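GH62 hydrolase (Scytalidium thermophilum, PDB 4PVA) probably removes alpha-L-arabinofuranosyl side groups from arabinoxylan as a family 62 glycoside hydrolase of a thermophilic fungus that degrades plant cell walls. Local coordinates at residues 26-31 against 282-287; 288-293 against 317-322. All coordinates share one frame; numbering follows the deposited sequence. Where two conformers were deposited one is given.

Both contacts lie in one blade of the five-bladed beta-propeller, the blade built from the two ends of the chain, and their centres are about 9 Å apart. Contact 1 pairs the N-terminal strand 26-28 with strand 282-284, one of the two edge strands of the sheet. Just after it in the chain, the loop 288-293 of contact 2 packs on strand 316-321, nearer the middle of the molecule. Strand 336-341 lies between 26-28 and 316-321, so N- and C-terminal segments close the ring of blades together. The contacts touch directly: Ser28 OG meets Tyr319 OH, and Thr29 O meets Trp289 NE1, tying the blade's outer edge to its inner part.

Contact 1 (26-31 against 282-287); sequences WVSTGP and VVFEGQ
The Glu285 side chain, from the turn after strand 282-284, crosses Val27 at about a right angle. It starts with CG beside its backbone N (chi1 -77°) and then runs straight out. Its CB touches Val27 CG1, CG lies against both methyls, and CD comes 3.6 Å from Val27 CG2. At the tip, OE1 rests 3.4 Å from Val27 CG1, while OE2 stays nearer Val27 CG2.

The backbones beneath are two short parallel strands, 26-28 and 282-284. Val283 N gives a nearly straight bond to Trp26 O (2.9 Å, 170°), and Ser28 N gives a more bent one of the same length to Val283 O. This is the outer edge of the propeller blade in which the two chain ends meet, with strand 336-341 on the far side of 26-28.

On the face away from Val27, Val282 CG2 reaches Trp26 CB, while the indole NE1 bonds to Trp276 O. Ser28 CB sits over the Phe284 ring, 3.9 Å from its centroid and 25° off the normal. Its OG, beside the carbonyl carbon, reaches forward to donate to Thr29 O in the carbonyl plane; it also bonds to Tyr319 OH. Farther along, Pro31 CD lies 3.5 Å from Gln287 CD. Where the backbones have parted, one water accepts from Gly286 N and donates to Ser28 O and Gln287 O.

Contact 2 (288-293 against 317-322); sequences KWTKSI and FLYQGV. With PO4 (phosphate ion), chain F.
In the blade that closes the propeller, the loop leading into the inner strand 296-298 packs Trp289, Thr290 and Ile293 against strand 316-321. Thr290 makes the polar join. With OG1 anti to the backbone N (chi1 -177°), its hydroxyl faces Val322 and receives that residue's N-H (OG1 to N 3.0 Å, 158°). The same OG1 donates to Ser292 O at 2.8 Å, in the carbonyl plane and on a lone pair, so the side chain grips the strand end and braces its own loop. A water bridges Lys291 N and Val322 O nearby.

The methyl CG2 of Thr290 fits between two aromatic groups: it lies over the centre of its neighbour Trp289's indole and at the edge of the Tyr319 ring. Those rings come from opposite directions with planes 25° apart, but they are slid so far that they barely overlap; Trp289 CZ2 approaches Tyr319 OH at 3.3 Å, and that hydroxyl is hydrogen-bonded to Ser28 OG. The indole also runs past Gly321, its CZ3 3.5 Å from Gly321 C, against the bare backbone of the glycine. Ile293 covers a face of Tyr319, its CD1 4.1 Å from the ring centroid, while its CG2 reaches the edge of the Phe317 ring.

Gln320 leaves the strand away from the loop; its NE2 donates to a phosphate O4 (3.1 Å) and is also bonded to Ser294 OG. This ion, probably from the crystallisation liquor, is also held by Lys46, Arg251, His295 and Tyr330. Around the contact, Gln320 OE1 accepts from Asp47 N in strand 44-53, Ser292 OG bonds to Arg251 N in strand 251-258, and Ile340 of strand 336-341 packs on Phe317 and Tyr319, while Phe284 of strand 282-284 meets Trp289.

Contact 1 (26-31 against 282-287)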
ATOM      1  N   TRP A  26       9.832   8.731 -13.923  1.00 12.07           N
ATOM      2  CA  TRP A  26       9.454   7.338 -14.040  1.00 12.08           C
ATOM      3  C   TRP A  26       9.166   6.948 -15.459  1.00 12.22           C
ATOM      4  O   TRP A  26       8.741   7.789 -16.276  1.00 12.98           O
ATOM      5  CB  TRP A  26       8.163   7.073 -13.263  1.00 12.18           C
ATOM      6  CG  TRP A  26       8.166   7.488 -11.838  1.00 11.56           C
ATOM      7  CD1 TRP A  26       7.757   8.673 -11.326  1.00 11.51           C
ATOM      8  CD2 TRP A  26       8.566   6.685 -10.718  1.00 11.44           C
ATOM      9  NE1 TRP A  26       7.877   8.682  -9.966  1.00 11.32           N
ATOM     10  CE2 TRP A  26       8.398   7.487  -9.556  1.00 11.29           C
ATOM     11  CE3 TRP A  26       9.057   5.388 -10.579  1.00 11.65           C
ATOM     12  CZ2 TRP A  26       8.673   7.008  -8.290  1.00 11.52           C
ATOM     13  CZ3 TRP A  26       9.317   4.907  -9.332  1.00 11.85           C
ATOM     14  CH2 TRP A  26       9.140   5.727  -8.192  1.00 11.66           C
ATOM     15  N   VAL A  27       9.306   5.670 -15.734  1.00 12.19           N
ATOM     16  CA  VAL A  27       8.803   5.056 -16.961  1.00 13.18           C
ATOM     17  C   VAL A  27       7.806   3.994 -16.537  1.00 12.98           C
ATOM     18  O   VAL A  27       8.098   3.195 -15.638  1.00 13.17           O
ATOM     19  CB  VAL A  27       9.931   4.381 -17.785  1.00 14.27           C
ATOM     20  CG1 VAL A  27       9.349   3.489 -18.862  1.00 15.46           C
ATOM     21  CG2 VAL A  27      10.853   5.432 -18.396  1.00 14.79           C
ATOM     22  N   SER A  28       6.615   3.990 -17.128  1.00 13.32           N
ATOM     23  CA  SER A  28       5.613   2.941 -16.905  1.00 13.13           C
ATOM     24  C   SER A  28       5.611   1.892 -17.988  1.00 13.41           C
ATOM     25  O   SER A  28       5.750   2.211 -19.185  1.00 14.03           O
ATOM     26  CB  SER A  28       4.194   3.530 -16.880  1.00 12.82           C
ATOM     27  OG  SER A  28       3.218   2.579 -16.510  1.00 13.11           O
ATOM     28  N   THR A  29       5.373   0.661 -17.558  1.00 13.43           N
ATOM     29  CA  THR A  29       5.002  -0.419 -18.452  1.00 13.94           C
ATOM     30  C   THR A  29       3.573  -0.192 -18.955  1.00 14.10           C
ATOM     31  O   THR A  29       2.808   0.669 -18.461  1.00 14.18           O
ATOM     32  CB  THR A  29       5.052  -1.773 -17.707  1.00 14.18           C
ATOM     33  OG1 THR A  29       4.072  -1.774 -16.648  1.00 13.44           O
ATOM     34  CG2 THR A  29       6.436  -2.056 -17.141  1.00 14.50           C
ATOM     35  N   GLY A  30       3.158  -1.031 -19.899  1.00 14.98           N
ATOM     36  CA  GLY A  30       1.740  -1.212 -20.133  1.00 15.21           C
ATOM     37  C   GLY A  30       1.111  -1.995 -18.995  1.00 15.52           C
ATOM     38  O   GLY A  30       1.752  -2.279 -17.975  1.00 15.29           O
ATOM     39  N   PRO A  31      -0.165  -2.351 -19.126  1.00 15.56           N
ATOM     40  CA  PRO A  31      -0.809  -3.136 -18.098  1.00 15.98           C
ATOM     41  C   PRO A  31      -0.207  -4.497 -18.011  1.00 15.86           C
ATOM     42  O   PRO A  31       0.001  -5.121 -19.046  1.00 17.67           O
ATOM     43  CB  PRO A  31      -2.271  -3.169 -18.527  1.00 16.28           C
ATOM     44  CG  PRO A  31      -2.210  -2.995 -20.019  1.00 17.05           C
ATOM     45  CD  PRO A  31      -0.983  -2.178 -20.335  1.00 16.85           C
ATOM     46  N   VAL A 282       5.390  10.609 -15.245  1.00 12.58           N
ATOM     47  CA  VAL A 282       5.476   9.225 -15.679  1.00 13.26           C
ATOM     48  C   VAL A 282       5.415   9.221 -17.166  1.00 13.71           C
ATOM     49  O   VAL A 282       4.495   9.755 -17.752  1.00 14.26           O
ATOM     50  CB  VAL A 282       4.344   8.378 -15.078  1.00 13.28           C
ATOM     51  CG1 VAL A 282       4.294   6.987 -15.692  1.00 13.40           C
ATOM     52  CG2 VAL A 282       4.452   8.263 -13.574  1.00 13.38           C
ATOM     53  N   VAL A 283       6.424   8.607 -17.792  1.00 13.98           N
ATOM     54  CA  VAL A 283       6.471   8.471 -19.251  1.00 14.11           C
ATOM     55  C   VAL A 283       6.040   7.067 -19.601  1.00 14.05           C
ATOM     56  O   VAL A 283       6.624   6.072 -19.130  1.00 13.90           O
ATOM     57  CB  VAL A 283       7.886   8.732 -19.793  1.00 14.60           C
ATOM     58  CG1 VAL A 283       7.919   8.503 -21.296  1.00 14.78           C
ATOM     59  CG2 VAL A 283       8.326  10.152 -19.485  1.00 14.91           C
ATOM     60  N   PHE A 284       5.001   6.964 -20.390  1.00 14.08           N
ATOM     61  CA  PHE A 284       4.581   5.704 -20.955  1.00 14.79           C
ATOM     62  C   PHE A 284       5.397   5.523 -22.206  1.00 15.97           C
ATOM     63  O   PHE A 284       5.092   6.084 -23.263  1.00 17.01           O
ATOM     64  CB  PHE A 284       3.066   5.668 -21.204  1.00 14.65           C
ATOM     65  CG  PHE A 284       2.266   5.723 -19.932  1.00 14.24           C
ATOM     66  CD1 PHE A 284       2.133   6.895 -19.198  1.00 14.19           C
ATOM     67  CD2 PHE A 284       1.766   4.564 -19.382  1.00 14.63           C
ATOM     68  CE1 PHE A 284       1.441   6.914 -17.990  1.00 14.69           C
ATOM     69  CE2 PHE A 284       1.075   4.580 -18.188  1.00 14.71           C
ATOM     70  CZ  PHE A 284       0.939   5.742 -17.473  1.00 14.82           C
ATOM     71  N   GLU A 285       6.521   4.842 -22.095  1.00 16.26           N
ATOM     72  CA  GLU A 285       7.379   4.647 -23.257  1.00 16.49           C
ATOM     73  C   GLU A 285       6.781   3.697 -24.269  1.00 17.00           C
ATOM     74  O   GLU A 285       7.179   3.691 -25.432  1.00 17.03           O
ATOM     75  CB  GLU A 285       8.839   4.252 -22.850  1.00 16.69           C
ATOM     76  CG  GLU A 285       9.681   5.427 -22.358  1.00 17.29           C
ATOM     77  CD  GLU A 285      11.113   5.057 -21.969  1.00 17.52           C
ATOM     78  OE1 GLU A 285      11.317   3.882 -21.643  1.00 16.65           O
ATOM     79  OE2 GLU A 285      12.003   5.976 -21.995  1.00 19.25           O
ATOM     80  N   GLY A 286       5.819   2.917 -23.822  1.00 17.99           N
ATOM     81  CA  GLY A 286       5.132   1.952 -24.707  1.00 19.65           C
ATOM     82  C   GLY A 286       3.680   2.266 -24.753  1.00 21.95           C
ATOM     83  O   GLY A 286       3.275   3.358 -25.102  1.00 24.19           O
ATOM     84  N   GLN A 287       2.875   1.299 -24.322  1.00 42.10           N
ATOM     85  CA  GLN A 287       1.423   1.450 -24.292  1.00 42.99           C
ATOM     86  C   GLN A 287       0.979   2.448 -23.201  1.00 40.47           C
ATOM     87  O   GLN A 287       1.395   2.325 -22.058  1.00 36.85           O
ATOM     88  CB  GLN A 287       0.780   0.061 -24.100  1.00 42.87           C
ATOM     89  CG  GLN A 287      -0.675   0.121 -23.676  1.00 43.06           C
ATOM     90  CD  GLN A 287      -1.371  -1.225 -23.715  1.00 44.56           C
ATOM     91  OE1 GLN A 287      -0.751  -2.266 -23.964  1.00 45.57           O
ATOM     92  NE2 GLN A 287      -2.680  -1.206 -23.456  1.00 45.41           N
TER
HETATM   93  O   HOH W   1       4.245   2.429 -21.514  1.00 16.98           O

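Contact 2 (288-293 against 317-322)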
ATOM      1  N   LYS A 288       0.140   3.423 -23.567  1.00 43.31           N
ATOM      2  CA  LYS A 288      -0.346   4.498 -22.676  1.00 42.56           C
ATOM      3  C   LYS A 288      -1.838   4.306 -22.325  1.00 38.97           C
ATOM      4  O   LYS A 288      -2.706   4.551 -23.172  1.00 47.50           O
ATOM      5  CB  LYS A 288      -0.120   5.868 -23.343  1.00 47.71           C
ATOM      6  CG  LYS A 288      -0.967   7.038 -22.798  1.00 48.38           C
ATOM      7  CD  LYS A 288      -0.815   7.363 -21.315  1.00 45.56           C
ATOM      8  CE  LYS A 288      -1.404   8.740 -20.991  1.00 47.57           C
ATOM      9  NZ  LYS A 288      -1.284   9.165 -19.561  1.00 45.32           N
ATOM     10  N   TRP A 289      -2.094   3.792 -21.132  1.00 29.68           N
ATOM     11  CA  TRP A 289      -3.336   3.079 -20.810  1.00 27.66           C
ATOM     12  C   TRP A 289      -4.054   3.614 -19.572  1.00 24.37           C
ATOM     13  O   TRP A 289      -5.126   3.152 -19.224  1.00 25.19           O
ATOM     14  CB  TRP A 289      -3.031   1.581 -20.621  1.00 26.86           C
ATOM     15  CG  TRP A 289      -2.017   1.323 -19.526  1.00 23.94           C
ATOM     16  CD1 TRP A 289      -0.657   1.473 -19.620  1.00 23.18           C
ATOM     17  CD2 TRP A 289      -2.276   0.860 -18.194  1.00 22.93           C
ATOM     18  NE1 TRP A 289      -0.063   1.154 -18.415  1.00 21.85           N
ATOM     19  CE2 TRP A 289      -1.031   0.746 -17.545  1.00 22.18           C
ATOM     20  CE3 TRP A 289      -3.441   0.492 -17.499  1.00 24.70           C
ATOM     21  CZ2 TRP A 289      -0.900   0.303 -16.246  1.00 23.05           C
ATOM     22  CZ3 TRP A 289      -3.307   0.053 -16.190  1.00 25.17           C
ATOM     23  CH2 TRP A 289      -2.033  -0.022 -15.581  1.00 24.50           C
ATOM     24  N   THR A 290      -3.452   4.556 -18.871  1.00 21.33           N
ATOM     25  CA  THR A 290      -4.044   5.131 -17.669  1.00 19.89           C
ATOM     26  C   THR A 290      -3.526   6.546 -17.489  1.00 19.31           C
ATOM     27  O   THR A 290      -2.393   6.846 -17.905  1.00 20.45           O
ATOM     28  CB  THR A 290      -3.687   4.270 -16.434  1.00 19.01           C
ATOM     29  OG1 THR A 290      -4.327   4.780 -15.260  1.00 18.78           O
ATOM     30  CG2 THR A 290      -2.188   4.210 -16.210  1.00 18.69           C
ATOM     31  N   LYS A 291      -4.351   7.420 -16.954  1.00 18.92           N
ATOM     32  CA  LYS A 291      -3.912   8.734 -16.490  1.00 19.67           C
ATOM     33  C   LYS A 291      -3.790   8.821 -14.973  1.00 19.09           C
ATOM     34  O   LYS A 291      -3.381   9.810 -14.444  1.00 20.18           O
ATOM     35  CB  LYS A 291      -4.863   9.832 -16.945  1.00 21.55           C
ATOM     36  CG  LYS A 291      -4.853   9.938 -18.454  1.00 24.54           C
ATOM     37  CD  LYS A 291      -5.723  11.046 -18.992  1.00 28.04           C
ATOM     38  CE  LYS A 291      -5.439  11.248 -20.461  1.00 32.75           C
ATOM     39  NZ  LYS A 291      -6.299  12.326 -21.007  1.00 37.55           N
ATOM     40  N   SER A 292      -4.151   7.730 -14.303  1.00 11.58           N
ATOM     41  CA  SER A 292      -4.085   7.598 -12.860  1.00 11.80           C
ATOM     42  C   SER A 292      -2.973   6.662 -12.470  1.00 11.51           C
ATOM     43  O   SER A 292      -2.826   5.586 -13.032  1.00 12.19           O
ATOM     44  CB  SER A 292      -5.411   7.070 -12.337  1.00 12.42           C
ATOM     45  OG  SER A 292      -6.345   8.144 -12.266  1.00 13.78           O
ATOM     46  N   ILE A 293      -2.220   7.066 -11.450  1.00 11.08           N
ATOM     47  CA  ILE A 293      -1.216   6.238 -10.783  1.00 11.09           C
ATOM     48  C   ILE A 293      -1.761   6.056  -9.361  1.00 10.67           C
ATOM     49  O   ILE A 293      -1.661   6.982  -8.540  1.00 10.70           O
ATOM     50  CB  ILE A 293       0.163   6.902 -10.756  1.00 11.56           C
ATOM     51  CG1 ILE A 293       0.589   7.361 -12.176  1.00 12.34           C
ATOM     52  CG2 ILE A 293       1.165   5.960 -10.117  1.00 12.16           C
ATOM     53  CD1 ILE A 293       0.817   6.249 -13.192  1.00 12.69           C
ATOM     54  N   PHE A 317       7.608   0.510  -8.494  1.00 12.65           N
ATOM     55  CA  PHE A 317       6.350   0.804  -7.796  1.00 11.96           C
ATOM     56  C   PHE A 317       5.257   0.143  -8.635  1.00 11.87           C
ATOM     57  O   PHE A 317       4.985   0.528  -9.785  1.00 12.01           O
ATOM     58  CB  PHE A 317       6.202   2.322  -7.654  1.00 11.71           C
ATOM     59  CG  PHE A 317       5.010   2.807  -6.866  1.00 11.39           C
ATOM     60  CD1 PHE A 317       5.065   2.894  -5.483  1.00 11.24           C
ATOM     61  CD2 PHE A 317       3.898   3.379  -7.493  1.00 11.51           C
ATOM     62  CE1 PHE A 317       4.060   3.468  -4.750  1.00 11.09           C
ATOM     63  CE2 PHE A 317       2.874   3.971  -6.754  1.00 11.96           C
ATOM     64  CZ  PHE A 317       2.949   3.987  -5.372  1.00 11.55           C
ATOM     65  N   LEU A 318       4.630  -0.881  -8.073  1.00 11.65           N
ATOM     66  CA  LEU A 318       3.532  -1.570  -8.702  0.51 12.20           C
ATOM     67  C   LEU A 318       2.259  -0.802  -8.320  1.00 11.86           C
ATOM     68  O   LEU A 318       2.080  -0.458  -7.146  1.00 13.40           O
ATOM     69  CB  LEU A 318       3.538  -2.996  -8.165  0.51 12.74           C
ATOM     70  CG  LEU A 318       2.830  -4.089  -8.923  0.51 13.26           C
ATOM     71  CD1 LEU A 318       3.398  -4.282 -10.306  0.51 13.52           C
ATOM     72  CD2 LEU A 318       2.935  -5.384  -8.145  0.51 13.42           C
ATOM     73  N   TYR A 319       1.399  -0.513  -9.265  1.00 11.20           N
ATOM     74  CA  TYR A 319       0.251   0.351  -9.052  1.00 11.19           C
ATOM     75  C   TYR A 319      -0.965  -0.118  -9.817  1.00 11.37           C
ATOM     76  O   TYR A 319      -0.873  -1.000 -10.687  1.00 12.09           O
ATOM     77  CB  TYR A 319       0.600   1.816  -9.408  1.00 11.08           C
ATOM     78  CG  TYR A 319       0.742   2.056 -10.924  1.00 11.08           C
ATOM     79  CD1 TYR A 319       1.920   1.788 -11.602  1.00 11.35           C
ATOM     80  CD2 TYR A 319      -0.318   2.546 -11.629  1.00 11.57           C
ATOM     81  CE1 TYR A 319       2.000   1.997 -12.959  1.00 11.93           C
ATOM     82  CE2 TYR A 319      -0.269   2.767 -12.992  1.00 12.17           C
ATOM     83  CZ  TYR A 319       0.916   2.487 -13.657  1.00 12.34           C
ATOM     84  OH  TYR A 319       0.954   2.794 -15.015  1.00 13.45           O
ATOM     85  N   GLN A 320      -2.142   0.417  -9.478  1.00 10.67           N
ATOM     86  CA  GLN A 320      -3.355   0.166 -10.232  1.00 11.20           C
ATOM     87  C   GLN A 320      -3.635   1.355 -11.155  1.00 11.19           C
ATOM     88  O   GLN A 320      -3.548   2.506 -10.768  1.00 11.00           O
ATOM     89  CB  GLN A 320      -4.542  -0.148  -9.333  1.00 11.43           C
ATOM     90  CG  GLN A 320      -5.048   1.037  -8.493  1.00 11.54           C
ATOM     91  CD  GLN A 320      -6.055   0.690  -7.420  1.00 11.87           C
ATOM     92  OE1 GLN A 320      -6.113  -0.437  -6.955  1.00 12.54           O
ATOM     93  NE2 GLN A 320      -6.852   1.660  -7.022  1.00 11.81           N
ATOM     94  N   GLY A 321      -3.954   1.025 -12.413  1.00 11.51           N
ATOM     95  CA  GLY A 321      -4.339   2.018 -13.415  1.00 11.81           C
ATOM     96  C   GLY A 321      -5.602   1.574 -14.102  1.00 12.10           C
ATOM     97  O   GLY A 321      -6.053   0.427 -13.957  1.00 12.57           O
ATOM     98  N   VAL A 322      -6.208   2.490 -14.821  1.00 12.52           N
ATOM     99  CA  VAL A 322      -7.486   2.202 -15.455  1.00 13.15           C
ATOM    100  C   VAL A 322      -7.633   3.087 -16.663  1.00 13.91           C
ATOM    101  O   VAL A 322      -7.172   4.211 -16.669  1.00 13.26           O
ATOM    102  CB  VAL A 322      -8.639   2.424 -14.429  1.00 13.38           C
ATOM    103  CG1 VAL A 322      -8.769   3.861 -14.008  1.00 13.60           C
ATOM    104  CG2 VAL A 322      -9.963   1.916 -14.960  1.00 14.16           C
TER
HETATM  105  P   PO4 F 505      -9.163   2.535  -4.307  0.80 10.79           P
HETATM  106  O1  PO4 F 505      -8.472   3.732  -5.000  0.80 11.97           O
HETATM  107  O2  PO4 F 505      -9.624   2.995  -2.906  0.80 12.88           O
HETATM  108  O3  PO4 F 505     -10.406   2.225  -5.109  0.80 13.16           O
HETATM  109  O4  PO4 F 505      -8.231   1.421  -4.229  0.80 11.32           O
HETATM  110  O   HOH W   2      -6.845   6.764 -15.771  1.00 15.66           O